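Local coordinates for protein phosphotransferase system, HPr-related proteins (Thermoanaerobacter tengcongensis, PDB 3LE3) that probably serves as the general, non-sugar-specific phosphocarrier of the phosphoenolpyruvate-dependent sugar phosphotransferase system, which phosphorylates sugars as they are taken up into the cell, at residues Lys2-Glu7 and Val61-Glu66. Sequence-based numbering, arbitrary orientation. Where two conformers were deposited one is given.
Sequences KEVTIE and VKLSAE
V4 and L63 form a hydrogen-bonded antiparallel pair across the two strands, with K2–A65 and I6–V61 as the pairs at either end. Six backbone bonds join segments 2-7 and 61-66. The shortest runs from L63 N to V4 O, 2.9 Å. Between these pairs, E3 CA lies 3.1 Å from L63 O, a close CA-H...O contact.

The tight side carries V4, I6 and the buried V61, L63 and A65. K2 also starts on this face, but its chain leads away from 61-66. V4 and L63 lie side by side and point the same way. V4 CG1 sits between its backbone N and carbonyl carbon (chi1 61°), which sets it against L63 CB at 4.0 Å. I6 and V61 pair likewise, and their CG2 methyls meet at 4.0 Å. I6 CG2 also approaches L63 CD1, which ties the two pairs into one apolar layer.

The other side is polar and looser. It carries E3 and T5, both exposed to solvent, with K62 and the buried S64. The K62 chain is extended, with CG anti to the backbone N (chi1 -173°), and it crosses E3 at a slant. K62 CE lies close to both carboxylate oxygens of E3, 3.3 Å from OE1. The salt bridge from K62 NZ to E3 OE1 is long, 3.7 Å. A water links E3, S64 and K62. It donates to E3 OE1 and to S64 OG (2.9 Å), and weakly accepts from K62 NZ.

Strand 2-7 is an edge of the four-stranded antiparallel sheet of the HPr fold. Segment 61-66 belongs to inner strand 60-66, bonded on its far side to strand 32-37. Helix 70-82 packs on the apolar face: I74 meets K2 and V4, V78 meets V4, and I81 meets I6.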
loop_
_atom_site.group_PDB
_atom_site.type_symbol
_atom_site.label_atom_id
_atom_site.label_comp_id
_atom_site.label_asym_id
_atom_site.label_seq_id
_atom_site.Cartn_x
_atom_site.Cartn_y
_atom_site.Cartn_z
ATOM N N LYS A 2 4.432 -9.064 -9.558
ATOM C CA LYS A 2 3.008 -8.781 -9.722
ATOM C C LYS A 2 2.743 -7.320 -9.361
ATOM O O LYS A 2 3.270 -6.825 -8.363
ATOM C CB LYS A 2 2.193 -9.701 -8.810
ATOM C CG LYS A 2 0.698 -9.422 -8.793
ATOM C CD LYS A 2 0.042 -9.829 -10.101
ATOM C CE LYS A 2 -1.470 -9.665 -10.040
ATOM N NZ LYS A 2 -2.092 -9.843 -11.386
ATOM N N GLU A 3 1.938 -6.626 -10.165
ATOM C CA GLU A 3 1.672 -5.212 -9.897
ATOM C C GLU A 3 0.195 -4.817 -10.069
ATOM O O GLU A 3 -0.591 -5.542 -10.681
ATOM C CB GLU A 3 2.576 -4.323 -10.758
ATOM C CG GLU A 3 2.190 -4.279 -12.225
ATOM C CD GLU A 3 2.998 -3.263 -13.016
ATOM O OE1 GLU A 3 4.246 -3.371 -13.032
ATOM O OE2 GLU A 3 2.383 -2.360 -13.629
ATOM N N VAL A 4 -0.175 -3.670 -9.503
ATOM C CA VAL A 4 -1.516 -3.115 -9.677
ATOM C C VAL A 4 -1.447 -1.598 -9.486
ATOM O O VAL A 4 -0.664 -1.104 -8.665
ATOM C CB VAL A 4 -2.526 -3.740 -8.685
ATOM C CG1 VAL A 4 -2.116 -3.450 -7.238
ATOM C CG2 VAL A 4 -3.950 -3.241 -8.957
ATOM N N THR A 5 -2.239 -0.864 -10.264
ATOM C CA THR A 5 -2.401 0.580 -10.073
ATOM C C THR A 5 -3.761 0.828 -9.411
ATOM O O THR A 5 -4.772 0.283 -9.860
ATOM C CB THR A 5 -2.319 1.335 -11.420
ATOM O OG1 THR A 5 -1.041 1.097 -12.032
ATOM C CG2 THR A 5 -2.512 2.833 -11.215
ATOM N N ILE A 6 -3.787 1.640 -8.349
ATOM C CA ILE A 6 -5.000 1.788 -7.526
ATOM C C ILE A 6 -5.144 3.167 -6.861
ATOM O O ILE A 6 -4.155 3.751 -6.398
ATOM C CB ILE A 6 -5.071 0.640 -6.460
ATOM C CG1 ILE A 6 -6.428 0.622 -5.743
ATOM C CG2 ILE A 6 -3.881 0.731 -5.492
ATOM C CD1 ILE A 6 -6.677 -0.637 -4.910
ATOM N N GLU A 7 -6.377 3.682 -6.819
ATOM C CA GLU A 7 -6.685 4.943 -6.130
ATOM C C GLU A 7 -6.945 4.751 -4.619
ATOM O O GLU A 7 -7.650 3.828 -4.204
ATOM C CB GLU A 7 -7.877 5.664 -6.786
ATOM C CG GLU A 7 -8.304 6.940 -6.057
ATOM C CD GLU A 7 -9.416 7.701 -6.766
ATOM O OE1 GLU A 7 -9.659 7.441 -7.961
ATOM O OE2 GLU A 7 -10.047 8.567 -6.127
ATOM N N VAL A 61 -1.458 5.284 -6.548
ATOM C CA VAL A 61 -0.173 4.621 -6.335
ATOM C C VAL A 61 -0.037 3.347 -7.164
ATOM O O VAL A 61 -1.030 2.763 -7.592
ATOM C CB VAL A 61 0.062 4.252 -4.842
ATOM C CG1 VAL A 61 0.093 5.501 -3.962
ATOM C CG2 VAL A 61 -0.993 3.250 -4.350
ATOM N N LYS A 62 1.202 2.914 -7.376
ATOM C CA LYS A 62 1.458 1.642 -8.045
ATOM C C LYS A 62 2.105 0.679 -7.049
ATOM O O LYS A 62 3.154 0.993 -6.477
ATOM C CB LYS A 62 2.366 1.863 -9.259
ATOM C CG LYS A 62 2.584 0.642 -10.144
ATOM C CD LYS A 62 3.591 0.963 -11.244
ATOM C CE LYS A 62 4.263 -0.291 -11.782
ATOM N NZ LYS A 62 5.586 0.014 -12.412
ATOM N N LEU A 63 1.477 -0.476 -6.835
ATOM C CA LEU A 63 2.024 -1.496 -5.928
ATOM C C LEU A 63 2.733 -2.612 -6.699
ATOM O O LEU A 63 2.265 -3.019 -7.760
ATOM C CB LEU A 63 0.917 -2.108 -5.064
ATOM C CG LEU A 63 -0.038 -1.175 -4.313
ATOM C CD1 LEU A 63 -1.138 -1.983 -3.630
ATOM C CD2 LEU A 63 0.710 -0.293 -3.297
ATOM N N SER A 64 3.859 -3.091 -6.166
ATOM C CA SER A 64 4.626 -4.180 -6.780
ATOM C C SER A 64 5.128 -5.163 -5.718
ATOM O O SER A 64 5.548 -4.747 -4.635
ATOM C CB SER A 64 5.826 -3.632 -7.565
ATOM O OG SER A 64 5.437 -2.779 -8.635
ATOM N N ALA A 65 5.105 -6.457 -6.035
ATOM C CA ALA A 65 5.575 -7.495 -5.107
ATOM C C ALA A 65 6.374 -8.583 -5.830
ATOM O O ALA A 65 5.996 -9.001 -6.925
ATOM C CB ALA A 65 4.406 -8.118 -4.373
ATOM N N GLU A 66 7.464 -9.043 -5.212
ATOM C CA GLU A 66 8.309 -10.094 -5.791
ATOM C C GLU A 66 8.699 -11.159 -4.762
ATOM O O GLU A 66 9.385 -10.865 -3.787
ATOM C CB GLU A 66 9.575 -9.486 -6.411
ATOM C CG GLU A 66 10.498 -10.511 -7.086
ATOM C CD GLU A 66 11.656 -9.861 -7.824
ATOM O OE1 GLU A 66 12.496 -9.204 -7.169
ATOM O OE2 GLU A 66 11.731 -10.016 -9.065
HETATM O O HOH W 1 6.365 -3.089 -11.337
#